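Local structure of peroxisomal membrane protein PEX15 (Saccharomyces cerevisiae, 5VXV) at residues A[70-75]-A[119-124]; A[75-80]-A[95-100]; A[188-191]-A[195-198]; A[131-136]-A[144-149]; A[22-27]-A[39-44]. The protein anchors the PEX1–PEX6 AAA-ATPase, which extracts the receptor PEX5, to the peroxisomal membrane, the chain here being a helical piece of its predicted cytoplasmic part. All blocks are in the same frame, centred on the assembly; numbering follows the deposited sequence.

Contact 1. Residues A[70-75]-A[119-124]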
# COMPACT_ATOMS: atom_id res chain seq x y z
N PHE A 70 7.61 -0.69 -8.37
CA PHE A 70 7.36 -0.30 -6.98
C PHE A 70 8.55 0.37 -6.31
O PHE A 70 8.49 0.63 -5.10
CB PHE A 70 6.91 -1.51 -6.16
CG PHE A 70 5.64 -2.14 -6.66
CD1 PHE A 70 4.47 -1.41 -6.73
CD2 PHE A 70 5.62 -3.47 -7.05
CE1 PHE A 70 3.30 -1.98 -7.18
CE2 PHE A 70 4.45 -4.05 -7.50
CZ PHE A 70 3.29 -3.31 -7.57
N THR A 71 9.62 0.66 -7.04
CA THR A 71 10.72 1.46 -6.52
C THR A 71 10.42 2.93 -6.81
O THR A 71 10.25 3.30 -7.98
CB THR A 71 12.05 1.03 -7.14
OG1 THR A 71 12.32 -0.34 -6.79
CG2 THR A 71 13.21 1.89 -6.63
N LEU A 72 10.38 3.74 -5.76
CA LEU A 72 9.64 5.01 -5.81
C LEU A 72 10.18 5.96 -6.87
O LEU A 72 9.40 6.73 -7.45
CB LEU A 72 9.66 5.67 -4.44
CG LEU A 72 8.96 4.91 -3.32
CD1 LEU A 72 9.10 5.65 -2.00
CD2 LEU A 72 7.49 4.68 -3.65
N ASP A 73 11.48 5.95 -7.14
CA ASP A 73 12.08 6.97 -7.99
C ASP A 73 12.35 6.49 -9.42
O ASP A 73 13.01 7.20 -10.18
CB ASP A 73 13.38 7.48 -7.37
CG ASP A 73 14.36 6.37 -7.03
OD1 ASP A 73 14.12 5.22 -7.45
OD2 ASP A 73 15.37 6.65 -6.36
N THR A 74 11.85 5.30 -9.80
CA THR A 74 12.01 4.92 -11.20
C THR A 74 10.97 5.63 -12.07
O THR A 74 9.89 5.98 -11.59
CB THR A 74 11.87 3.41 -11.39
OG1 THR A 74 10.51 3.02 -11.19
CG2 THR A 74 12.78 2.64 -10.44
N PRO A 75 11.28 5.86 -13.35
CA PRO A 75 10.25 6.42 -14.24
C PRO A 75 8.99 5.58 -14.29
O PRO A 75 7.89 6.12 -14.34
CB PRO A 75 10.96 6.48 -15.60
CG PRO A 75 12.42 6.52 -15.27
CD PRO A 75 12.58 5.71 -14.02
N THR A 119 11.86 5.28 3.03
CA THR A 119 10.70 5.39 3.92
C THR A 119 10.26 6.84 4.04
O THR A 119 9.06 7.14 3.99
CB THR A 119 11.04 4.82 5.30
OG1 THR A 119 11.37 3.43 5.17
CG2 THR A 119 9.85 4.95 6.25
N LEU A 120 11.21 7.77 4.18
CA LEU A 120 10.87 9.19 4.23
C LEU A 120 10.21 9.64 2.93
O LEU A 120 9.26 10.43 2.95
CB LEU A 120 12.11 10.03 4.52
CG LEU A 120 12.35 10.37 6.00
CD1 LEU A 120 12.35 9.12 6.87
CD2 LEU A 120 13.66 11.14 6.17
N GLU A 121 10.72 9.17 1.79
CA GLU A 121 10.09 9.49 0.51
C GLU A 121 8.65 8.98 0.47
O GLU A 121 7.75 9.68 0.00
CB GLU A 121 10.89 8.89 -0.65
CG GLU A 121 12.23 9.56 -0.90
CD GLU A 121 12.93 9.00 -2.12
OE1 GLU A 121 12.24 8.45 -3.01
OE2 GLU A 121 14.17 9.11 -2.20
N LEU A 122 8.43 7.75 0.94
CA LEU A 122 7.09 7.19 0.94
C LEU A 122 6.17 7.98 1.87
O LEU A 122 4.99 8.19 1.54
CB LEU A 122 7.13 5.72 1.36
CG LEU A 122 5.78 5.00 1.45
CD1 LEU A 122 5.11 4.95 0.08
CD2 LEU A 122 5.97 3.61 2.01
N GLU A 123 6.68 8.39 3.03
CA GLU A 123 5.86 9.19 3.94
C GLU A 123 5.32 10.43 3.25
O GLU A 123 4.13 10.75 3.35
CB GLU A 123 6.69 9.58 5.17
CG GLU A 123 6.95 8.43 6.13
CD GLU A 123 7.90 8.81 7.25
OE1 GLU A 123 8.55 9.88 7.15
OE2 GLU A 123 8.01 8.04 8.22
N SER A 124 6.18 11.14 2.52
CA SER A 124 5.74 12.34 1.81
C SER A 124 4.73 12.01 0.73
O SER A 124 3.70 12.69 0.60
CB SER A 124 6.95 13.06 1.20
OG SER A 124 7.81 13.55 2.22
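The flat group at this contact is the carboxylate of Glu121, and its OE1 lies 4.1 Å from CB of Leu72. No ring takes part. The contact sets a type I beta turn, Thr71 to Thr74, against the flank of helix 112-136 in an all-helical domain. Leu72, the second residue of the turn, points at the helix. Its CG stands anti to the carbonyl carbon (chi1 -63°), and the extended chi2 carries CD1 straight onward. CD1 meets the backbone between two side chains: CB of Glu121 is at 3.9 Å, and CB of Leu122 is equally near. Leu122 and Leu72 are buried, and Leu122 also packs on Ile102 of helix 91-108. Glu121 touches the leucine methyl through its own CB. Its carboxylate is 4.9 Å from that of Asp73, measured from OE1 to OD2, so the two like charges would slightly disfavour each other. At the end of the turn, Thr74 is the N-cap of helix 75-86, and its OG1 accepts from Cys77 N. The carbonyl O of Leu72 accepts from Arg81 NH1. The shortest approach across the contact is Leu72 CD1 to Leu122 N, 3.7 Å.

Contact 2. Residues A[75-80]-A[95-100]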
# COMPACT_ATOMS: atom_id res chain seq x y z
N PRO A 75 11.28 5.86 -13.35
CA PRO A 75 10.25 6.42 -14.24
C PRO A 75 8.99 5.58 -14.29
O PRO A 75 7.89 6.12 -14.34
CB PRO A 75 10.96 6.48 -15.60
CG PRO A 75 12.42 6.52 -15.27
CD PRO A 75 12.58 5.71 -14.02
N GLN A 76 9.14 4.25 -14.26
CA GLN A 76 7.98 3.38 -14.38
C GLN A 76 7.10 3.44 -13.14
O GLN A 76 5.87 3.39 -13.24
CB GLN A 76 8.43 1.94 -14.65
CG GLN A 76 9.26 1.77 -15.93
CD GLN A 76 10.76 1.87 -15.68
OE1 GLN A 76 11.22 2.62 -14.82
NE2 GLN A 76 11.53 1.11 -16.45
N CYS A 77 7.71 3.55 -11.96
CA CYS A 77 6.92 3.67 -10.73
C CYS A 77 6.19 5.01 -10.70
O CYS A 77 5.01 5.07 -10.33
CB CYS A 77 7.82 3.52 -9.51
SG CYS A 77 6.95 3.63 -7.92
N ILE A 78 6.87 6.09 -11.08
CA ILE A 78 6.23 7.40 -11.14
C ILE A 78 5.02 7.36 -12.05
O ILE A 78 3.95 7.88 -11.71
CB ILE A 78 7.26 8.46 -11.59
CG1 ILE A 78 8.31 8.66 -10.50
CG2 ILE A 78 6.57 9.79 -11.91
CD1 ILE A 78 9.55 9.39 -10.96
N GLU A 79 5.15 6.72 -13.22
CA GLU A 79 4.03 6.64 -14.15
C GLU A 79 2.93 5.74 -13.60
O GLU A 79 1.74 6.08 -13.71
CB GLU A 79 4.52 6.12 -15.51
N THR A 80 3.29 4.60 -13.02
CA THR A 80 2.28 3.72 -12.45
C THR A 80 1.53 4.41 -11.32
O THR A 80 0.31 4.30 -11.21
CB THR A 80 2.92 2.43 -11.94
OG1 THR A 80 3.64 1.79 -13.01
CG2 THR A 80 1.87 1.46 -11.40
N ASN A 95 -4.30 1.39 -1.93
CA ASN A 95 -3.73 0.82 -0.72
C ASN A 95 -2.86 -0.39 -1.04
O ASN A 95 -1.78 -0.56 -0.45
CB ASN A 95 -4.84 0.44 0.26
CG ASN A 95 -5.54 1.66 0.84
OD1 ASN A 95 -5.03 2.78 0.75
ND2 ASN A 95 -6.70 1.46 1.44
N LYS A 96 -3.31 -1.25 -1.96
CA LYS A 96 -2.47 -2.37 -2.39
C LYS A 96 -1.15 -1.87 -2.96
O LYS A 96 -0.08 -2.42 -2.66
CB LYS A 96 -3.20 -3.23 -3.42
CG LYS A 96 -4.36 -4.04 -2.88
CD LYS A 96 -4.92 -5.00 -3.92
CE LYS A 96 -6.10 -5.78 -3.36
NZ LYS A 96 -6.63 -6.80 -4.32
N PHE A 97 -1.19 -0.83 -3.80
CA PHE A 97 0.03 -0.29 -4.38
C PHE A 97 0.99 0.18 -3.30
O PHE A 97 2.19 -0.14 -3.34
CB PHE A 97 -0.31 0.86 -5.33
CG PHE A 97 0.90 1.56 -5.88
CD1 PHE A 97 1.54 1.09 -7.02
CD2 PHE A 97 1.40 2.69 -5.26
CE1 PHE A 97 2.65 1.73 -7.52
CE2 PHE A 97 2.51 3.34 -5.76
CZ PHE A 97 3.14 2.85 -6.89
N PHE A 98 0.49 0.94 -2.32
CA PHE A 98 1.37 1.40 -1.24
C PHE A 98 1.97 0.22 -0.48
O PHE A 98 3.16 0.23 -0.14
CB PHE A 98 0.60 2.32 -0.28
CG PHE A 98 0.34 3.70 -0.84
CD1 PHE A 98 1.30 4.37 -1.57
CD2 PHE A 98 -0.88 4.33 -0.62
CE1 PHE A 98 1.06 5.64 -2.07
CE2 PHE A 98 -1.13 5.59 -1.12
CZ PHE A 98 -0.15 6.25 -1.85
N ARG A 99 1.18 -0.83 -0.24
CA ARG A 99 1.72 -2.00 0.46
C ARG A 99 2.82 -2.66 -0.36
O ARG A 99 3.79 -3.18 0.20
CB ARG A 99 0.60 -3.00 0.77
CG ARG A 99 -0.32 -2.55 1.89
CD ARG A 99 -1.13 -3.72 2.45
NE ARG A 99 -2.11 -4.23 1.49
CZ ARG A 99 -3.39 -3.85 1.44
NH1 ARG A 99 -3.87 -2.96 2.30
NH2 ARG A 99 -4.19 -4.38 0.53
N CYS A 100 2.70 -2.64 -1.69
CA CYS A 100 3.75 -3.21 -2.53
C CYS A 100 5.03 -2.37 -2.46
O CYS A 100 6.13 -2.93 -2.43
CB CYS A 100 3.26 -3.32 -3.98
SG CYS A 100 1.99 -4.59 -4.22
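Phe97 reaches from helix 91-108 toward helix 75-86, and its ring tip meets Cys77 and Thr80. This is packing between two consecutive helices of an all-alpha domain, which run in roughly opposite senses. CG of Phe97 is anti to the backbone N (chi1 175°), and this sends the ring away from its own helix and across the gap. Cys77 SG lies at the ring edge, near the ring plane. It is 4.0 Å from Phe97 CZ, and the direction from the ring centroid to it is 77° off the normal. This is a Cys sulfur-aromatic contact of the edge type. Thr80 comes from one turn further along the same helix. Its CG2 is 4.0 Å from Phe97 CE1, and the two side chains cross obliquely. The threonine is split in its tasks. The methyl branch is turned to the ring, while OG1 donates to Gln76 O at 2.8 Å. That carbonyl also accepts from Thr80 N, and the two donors come from opposite faces of its plane. With an alanine here the methyl and hydroxyl are gone, and Phe97 CE1 would probably lose its packing partner while Gln76 O kept only the backbone donor of the two. The three touching residues are buried. Thr80 also packs on Ile32 of helix 32-37 and Ile69 of helix 60-70. On another side of helix 91-108, Asn95 ND2 donates to Gly145 O and Glu148 OE1. The backbones stay well apart: the nearest CA atoms, of Thr80 and Phe97, are separated by 9.3 Å.

Contact 3. Residues A[188-191]-A[195-198]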
# COMPACT_ATOMS: atom_id res chain seq x y z
N LEU A 188 -16.73 11.28 9.75
CA LEU A 188 -17.11 10.13 8.94
C LEU A 188 -17.19 8.90 9.83
O LEU A 188 -16.34 8.70 10.70
CB LEU A 188 -16.11 9.91 7.81
CG LEU A 188 -15.96 11.07 6.83
CD1 LEU A 188 -14.72 10.88 5.98
CD2 LEU A 188 -17.20 11.19 5.96
N TYR A 189 -18.22 8.08 9.62
CA TYR A 189 -18.57 7.03 10.56
C TYR A 189 -18.52 5.66 9.90
O TYR A 189 -19.06 5.46 8.81
CB TYR A 189 -19.96 7.29 11.14
CG TYR A 189 -19.96 8.50 12.03
CD1 TYR A 189 -19.59 8.40 13.37
CD2 TYR A 189 -20.30 9.75 11.54
CE1 TYR A 189 -19.58 9.51 14.19
CE2 TYR A 189 -20.29 10.87 12.35
CZ TYR A 189 -19.92 10.74 13.68
OH TYR A 189 -19.91 11.85 14.49
N LEU A 190 -17.85 4.73 10.59
CA LEU A 190 -17.90 3.32 10.22
C LEU A 190 -19.15 2.65 10.75
O LEU A 190 -19.66 1.71 10.14
CB LEU A 190 -16.65 2.62 10.77
CG LEU A 190 -15.35 3.06 10.09
CD1 LEU A 190 -14.17 2.98 11.04
CD2 LEU A 190 -15.11 2.20 8.86
N SER A 191 -19.65 3.13 11.89
CA SER A 191 -20.91 2.68 12.47
C SER A 191 -21.40 3.79 13.38
O SER A 191 -20.71 4.80 13.58
CB SER A 191 -20.73 1.36 13.23
OG SER A 191 -19.74 1.47 14.23
N SER A 195 -16.50 6.89 14.66
CA SER A 195 -15.90 7.59 13.53
C SER A 195 -14.62 6.89 13.08
O SER A 195 -14.10 5.99 13.76
CB SER A 195 -15.59 9.04 13.91
OG SER A 195 -14.49 9.11 14.80
N ILE A 196 -14.10 7.30 11.92
CA ILE A 196 -12.82 6.76 11.48
C ILE A 196 -11.74 7.07 12.51
O ILE A 196 -10.89 6.22 12.81
CB ILE A 196 -12.43 7.31 10.09
CG1 ILE A 196 -13.49 6.96 9.04
CG2 ILE A 196 -11.07 6.73 9.67
CD1 ILE A 196 -13.18 7.50 7.64
N GLU A 197 -11.76 8.28 13.06
CA GLU A 197 -10.78 8.63 14.09
C GLU A 197 -10.91 7.70 15.29
O GLU A 197 -9.91 7.19 15.80
CB GLU A 197 -10.95 10.08 14.52
CG GLU A 197 -10.00 10.48 15.65
CD GLU A 197 -9.87 11.97 15.81
OE1 GLU A 197 -10.33 12.50 16.85
OE2 GLU A 197 -9.32 12.63 14.90
N ASP A 198 -12.14 7.47 15.76
CA ASP A 198 -12.36 6.54 16.86
C ASP A 198 -11.75 5.18 16.55
O ASP A 198 -11.05 4.59 17.38
CB ASP A 198 -13.86 6.39 17.15
CG ASP A 198 -14.51 7.69 17.59
OD1 ASP A 198 -13.81 8.57 18.14
OD2 ASP A 198 -15.74 7.84 17.38
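Tyr189 and Ser195 form an antiparallel, non-hydrogen-bonded beta bridge, with their CA atoms 4.0 Å apart and their side chains diverging. The loop after helix 181-187 turns back here on the start of helix 196-217. Leu190 and Ser191 both face the first residue of strand 194-195, a classic beta bulge. Beside the bridge, Ile196 N donates to Leu188 O at 2.9 Å, with an angle of 148° at the hydrogen. The same oxygen has a CA-H...O contact from Ser195 CA at 3.1 Å. Leu188 and Ile196 lie side by side and point the same way, with Leu188 CB 3.8 Å from Ile196 CD1. Leu190 comes in with CD1, which is 4.0 Å from Ile196 CA. The Tyr189 ring meets Ser195 N obliquely, with its CD1 3.7 Å away. Cut back to an alanine, the Ile196 side chain would lack CG1 and CD1, which is likely to open a gap beside Leu188 CB. Ser195 is the N-cap and forms a capping box with Asp198. Its OG stands between the backbone N and the carbonyl carbon (chi1 72°), and from there it accepts from Asp198 N at 3.0 Å. In return Ser195 N donates to Asp198 OD2 in an almost straight bond of 174°, reaching that oxygen from above the carboxylate plane. Amide groups at the helix start thus find acceptors in Ser195 OG and in Leu188 O from the loop. The positive end of the helix is likely to favour the charged form of Asp198.

Contact 4. Residues A[131-136]-A[144-149]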
# COMPACT_ATOMS: atom_id res chain seq x y z
N PHE A 131 -3.98 14.17 1.64
CA PHE A 131 -4.58 15.50 1.50
C PHE A 131 -5.39 15.59 0.21
O PHE A 131 -6.51 16.11 0.21
CB PHE A 131 -3.50 16.58 1.53
CG PHE A 131 -4.04 17.97 1.29
CD1 PHE A 131 -4.47 18.75 2.34
CD2 PHE A 131 -4.12 18.48 0.01
CE1 PHE A 131 -4.97 20.01 2.13
CE2 PHE A 131 -4.63 19.75 -0.21
CZ PHE A 131 -5.05 20.52 0.85
N VAL A 132 -4.82 15.11 -0.90
CA VAL A 132 -5.55 15.11 -2.16
C VAL A 132 -6.87 14.37 -2.01
O VAL A 132 -7.92 14.83 -2.46
CB VAL A 132 -4.69 14.50 -3.28
CG1 VAL A 132 -5.51 14.29 -4.56
CG2 VAL A 132 -3.49 15.40 -3.58
N TYR A 133 -6.83 13.19 -1.38
CA TYR A 133 -8.02 12.35 -1.33
C TYR A 133 -9.12 13.01 -0.51
O TYR A 133 -10.27 13.08 -0.95
CB TYR A 133 -7.69 10.97 -0.77
CG TYR A 133 -8.89 10.06 -0.79
CD1 TYR A 133 -9.25 9.39 -1.95
CD2 TYR A 133 -9.69 9.90 0.33
CE1 TYR A 133 -10.37 8.57 -1.99
CE2 TYR A 133 -10.80 9.09 0.30
CZ TYR A 133 -11.14 8.43 -0.86
OH TYR A 133 -12.25 7.62 -0.88
N ILE A 134 -8.80 13.48 0.70
CA ILE A 134 -9.85 14.00 1.57
C ILE A 134 -10.37 15.35 1.08
O ILE A 134 -11.46 15.77 1.48
CB ILE A 134 -9.37 14.11 3.03
CG1 ILE A 134 -8.24 15.14 3.18
CG2 ILE A 134 -8.92 12.74 3.54
CD1 ILE A 134 -7.83 15.40 4.62
N THR A 135 -9.61 16.04 0.23
CA THR A 135 -10.07 17.28 -0.38
C THR A 135 -10.92 16.99 -1.61
O THR A 135 -12.08 17.42 -1.70
CB THR A 135 -8.87 18.16 -0.75
OG1 THR A 135 -8.08 18.43 0.41
CG2 THR A 135 -9.33 19.48 -1.37
N LYS A 136 -10.36 16.26 -2.57
CA LYS A 136 -11.03 16.05 -3.85
C LYS A 136 -12.25 15.14 -3.73
O LYS A 136 -13.17 15.25 -4.54
CB LYS A 136 -10.04 15.47 -4.86
CG LYS A 136 -8.97 16.45 -5.31
N VAL A 144 -14.20 2.96 4.57
CA VAL A 144 -13.40 1.79 4.93
C VAL A 144 -12.03 1.87 4.27
O VAL A 144 -11.00 1.56 4.89
CB VAL A 144 -14.14 0.50 4.56
CG1 VAL A 144 -13.26 -0.72 4.83
CG2 VAL A 144 -15.43 0.39 5.36
N GLY A 145 -11.98 2.27 3.00
CA GLY A 145 -10.70 2.41 2.33
C GLY A 145 -9.83 3.48 2.97
O GLY A 145 -8.61 3.33 3.04
N LEU A 146 -10.45 4.56 3.44
CA LEU A 146 -9.68 5.63 4.07
C LEU A 146 -9.12 5.19 5.42
O LEU A 146 -7.96 5.47 5.74
CB LEU A 146 -10.54 6.89 4.22
CG LEU A 146 -9.87 8.10 4.87
CD1 LEU A 146 -8.56 8.45 4.17
CD2 LEU A 146 -10.81 9.29 4.85
N GLN A 147 -9.93 4.49 6.23
CA GLN A 147 -9.39 3.90 7.46
C GLN A 147 -8.18 3.03 7.15
O GLN A 147 -7.15 3.13 7.82
CB GLN A 147 -10.46 3.08 8.18
CG GLN A 147 -9.94 2.46 9.48
CD GLN A 147 -10.91 1.48 10.12
OE1 GLN A 147 -11.99 1.22 9.59
NE2 GLN A 147 -10.53 0.94 11.26
N GLU A 148 -8.29 2.17 6.14
CA GLU A 148 -7.18 1.29 5.80
C GLU A 148 -5.95 2.09 5.39
O GLU A 148 -4.82 1.75 5.77
CB GLU A 148 -7.58 0.33 4.68
CG GLU A 148 -6.50 -0.68 4.31
CD GLU A 148 -6.93 -1.66 3.23
OE1 GLU A 148 -7.16 -1.24 2.08
OE2 GLU A 148 -7.06 -2.87 3.54
N LEU A 149 -6.15 3.16 4.61
CA LEU A 149 -5.03 3.97 4.15
C LEU A 149 -4.27 4.58 5.33
O LEU A 149 -3.03 4.54 5.38
CB LEU A 149 -5.54 5.07 3.22
CG LEU A 149 -4.53 6.12 2.76
CD1 LEU A 149 -3.39 5.48 1.99
CD2 LEU A 149 -5.23 7.19 1.93
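Leu146 reaches out from helix 143-161 and meets Ile134 and Tyr133 on the last turns of helix 112-136. The two helices are consecutive and run in roughly opposite senses, so this is apolar packing in a helical hairpin. Leu146 CG is anti to the backbone N (chi1 180°), which takes the fork of the side chain directly to the other helix. Its two methyls divide the work. CD2 touches Ile134 CG2 at 4.1 Å. CD1 lies 4.3 Å from Tyr133 CD2, oblique to the ring. Ile134 takes a less common helical conformation: CG1 is held between the backbone N and the carbonyl carbon (chi1 65°). CG2 is then anti to the carbonyl carbon and can meet the leucine. The Ile134 and Leu146 side chains cross at about a right angle. Tyr133 is extended away from its helix. Its CB points toward helix 143-161, and its OH accepts from Asp142 N in the connection between the helices. The tyrosine therefore combines an apolar contact at CD2 of the ring with a polar bond at its end. All three touching residues are buried. The backbones keep their distance, with 8.7 Å between the CA atoms of Ile134 and Leu146. Ile141 of the connecting loop packs on Tyr133 and Leu146. Leu91 of helix 91-108 lies against Tyr133, and Ile196 of helix 196-217 lies against Leu146, so the hairpin is flanked by helices from earlier and later in the chain.

Contact 5. Residues A[22-27]-A[39-44]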
# COMPACT_ATOMS: atom_id res chain seq x y z
N GLU A 22 5.22 -15.18 -12.69
CA GLU A 22 6.26 -15.65 -13.61
C GLU A 22 5.74 -15.71 -15.04
O GLU A 22 6.47 -15.40 -15.99
CB GLU A 22 6.78 -17.02 -13.17
CG GLU A 22 7.55 -17.03 -11.86
CD GLU A 22 8.93 -16.39 -11.97
OE1 GLU A 22 9.27 -15.89 -13.07
OE2 GLU A 22 9.67 -16.39 -10.97
N LYS A 23 4.47 -16.09 -15.22
CA LYS A 23 3.89 -16.13 -16.56
C LYS A 23 3.71 -14.72 -17.11
O LYS A 23 3.98 -14.48 -18.30
CB LYS A 23 2.56 -16.88 -16.54
CG LYS A 23 1.93 -17.06 -17.92
CD LYS A 23 2.83 -17.85 -18.85
N MSE A 24 3.25 -13.79 -16.29
CA MSE A 24 3.11 -12.40 -16.72
C MSE A 24 4.45 -11.88 -17.20
O MSE A 24 4.54 -11.17 -18.20
CB MSE A 24 2.56 -11.53 -15.59
CG MSE A 24 1.14 -11.88 -15.16
SE MSE A 24 0.36 -10.60 -13.90
CE MSE A 24 -0.05 -9.16 -15.15
N SER A 25 5.51 -12.22 -16.46
CA SER A 25 6.85 -11.80 -16.84
C SER A 25 7.30 -12.48 -18.13
O SER A 25 7.86 -11.82 -19.02
CB SER A 25 7.84 -12.12 -15.71
OG SER A 25 9.17 -11.84 -16.11
N GLU A 26 7.05 -13.78 -18.25
CA GLU A 26 7.46 -14.52 -19.45
C GLU A 26 6.86 -13.91 -20.71
O GLU A 26 7.53 -13.83 -21.74
CB GLU A 26 7.04 -15.99 -19.31
CG GLU A 26 7.38 -16.87 -20.50
CD GLU A 26 6.70 -18.23 -20.43
N VAL A 27 5.60 -13.48 -20.65
CA VAL A 27 4.91 -12.98 -21.84
C VAL A 27 5.11 -11.48 -22.05
O VAL A 27 4.71 -10.96 -23.10
CB VAL A 27 3.41 -13.30 -21.79
CG1 VAL A 27 3.19 -14.79 -21.55
CG2 VAL A 27 2.69 -12.48 -20.72
N PRO A 39 -6.03 -1.81 -18.52
CA PRO A 39 -6.23 -1.61 -17.07
C PRO A 39 -6.33 -2.90 -16.27
O PRO A 39 -5.90 -2.92 -15.11
CB PRO A 39 -7.53 -0.80 -17.02
CG PRO A 39 -7.54 -0.04 -18.29
CD PRO A 39 -6.93 -0.96 -19.31
N MSE A 40 -6.89 -3.97 -16.83
CA MSE A 40 -7.08 -5.18 -16.03
C MSE A 40 -5.79 -5.99 -15.89
O MSE A 40 -5.64 -6.76 -14.94
CB MSE A 40 -8.19 -6.05 -16.63
CG MSE A 40 -9.61 -5.56 -16.33
SE MSE A 40 -9.98 -5.28 -14.42
CE MSE A 40 -9.68 -3.35 -14.34
N ILE A 41 -4.85 -5.80 -16.81
CA ILE A 41 -3.52 -6.39 -16.63
C ILE A 41 -2.81 -5.74 -15.46
O ILE A 41 -2.20 -6.42 -14.62
CB ILE A 41 -2.70 -6.28 -17.93
CG1 ILE A 41 -3.37 -7.09 -19.05
CG2 ILE A 41 -1.27 -6.78 -17.70
CD1 ILE A 41 -2.64 -7.08 -20.38
N LEU A 42 -2.88 -4.41 -15.37
CA LEU A 42 -2.33 -3.72 -14.20
C LEU A 42 -3.04 -4.15 -12.93
O LEU A 42 -2.40 -4.39 -11.90
CB LEU A 42 -2.44 -2.20 -14.40
CG LEU A 42 -2.07 -1.31 -13.22
CD1 LEU A 42 -0.65 -1.56 -12.75
CD2 LEU A 42 -2.26 0.16 -13.60
N ASP A 43 -4.38 -4.25 -12.98
CA ASP A 43 -5.13 -4.64 -11.79
C ASP A 43 -4.72 -6.02 -11.30
O ASP A 43 -4.55 -6.23 -10.09
CB ASP A 43 -6.63 -4.60 -12.11
CG ASP A 43 -7.48 -4.27 -10.89
OD1 ASP A 43 -7.12 -3.34 -10.14
OD2 ASP A 43 -8.50 -4.95 -10.68
N LEU A 44 -4.55 -6.98 -12.22
CA LEU A 44 -4.10 -8.31 -11.82
C LEU A 44 -2.71 -8.26 -11.21
O LEU A 44 -2.45 -8.87 -10.16
CB LEU A 44 -4.12 -9.26 -13.02
CG LEU A 44 -3.49 -10.64 -12.77
CD1 LEU A 44 -4.21 -11.37 -11.65
CD2 LEU A 44 -3.49 -11.47 -14.04
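Met24, modelled as selenomethionine, spans the gap from helix 17-27 to Ile41 and Leu44 on helix 39-51. The apolar contacts come first. The SE atom lies 3.9 Å from Leu44 CD2 and 4.0 Å from Leu44 CG. The methyl CE goes further and meets Ile41 CG2 at 3.7 Å. The Met24 chain leaves its helix extended and then bends at its last torsion (chi3 76°), which brings CE round to the isoleucine while SE stays by the leucine. Met24 and Ile41 slide past each other in opposite directions. Leu44 meets Met24 at a slant. The second kind is a methyl resting against backbone: CE is 3.5 Å from Ile41 O, the shortest approach between the segments. No hydrogen bond or salt bridge joins the segments. Polar groups nearby are bonded outward instead. Asp43 OD1 forms a salt bridge with Lys90 NZ, and Ser25 OG is hydrogen-bonded to Glu65 OE2. The three touching residues are buried, and the long flexible side chain bridges backbones whose nearest CA atoms, of Met24 and Ile41, are 8.9 Å apart. Helix 3-13 packs on the same residues: Cys8 on Met24, Phe5 on Ile41 and Phe12 on Leu44. Phe29, from the loop after helix 17-27, touches both Met24 and Ile41, and Val34 of helix 32-37 also lies on Ile41.

The five contacts follow the chain of one helical domain. Contacts 5, 2, 4 and 3 are in series, and contact 2 is nested inside the loop closed by contact 1. Contacts 1 and 2 share Pro75, and their centres are 9 Å apart; Phe70 CE1 lies 3.5 Å from Phe97 CD1. Contacts 2 and 4 also pack where Phe98 CD2 is 3.8 Å from Leu149 CD1. Contacts 4 and 3 touch through Ile196 CD1 and Leu146 CD2, 4.1 Å apart. Contact 5 touches contact 2 where Leu42 CD1 is 4.2 Å from Thr80 CG2. Contacts 3 and 5 lie on opposite sides of the chain's centre, 36 Å between centres.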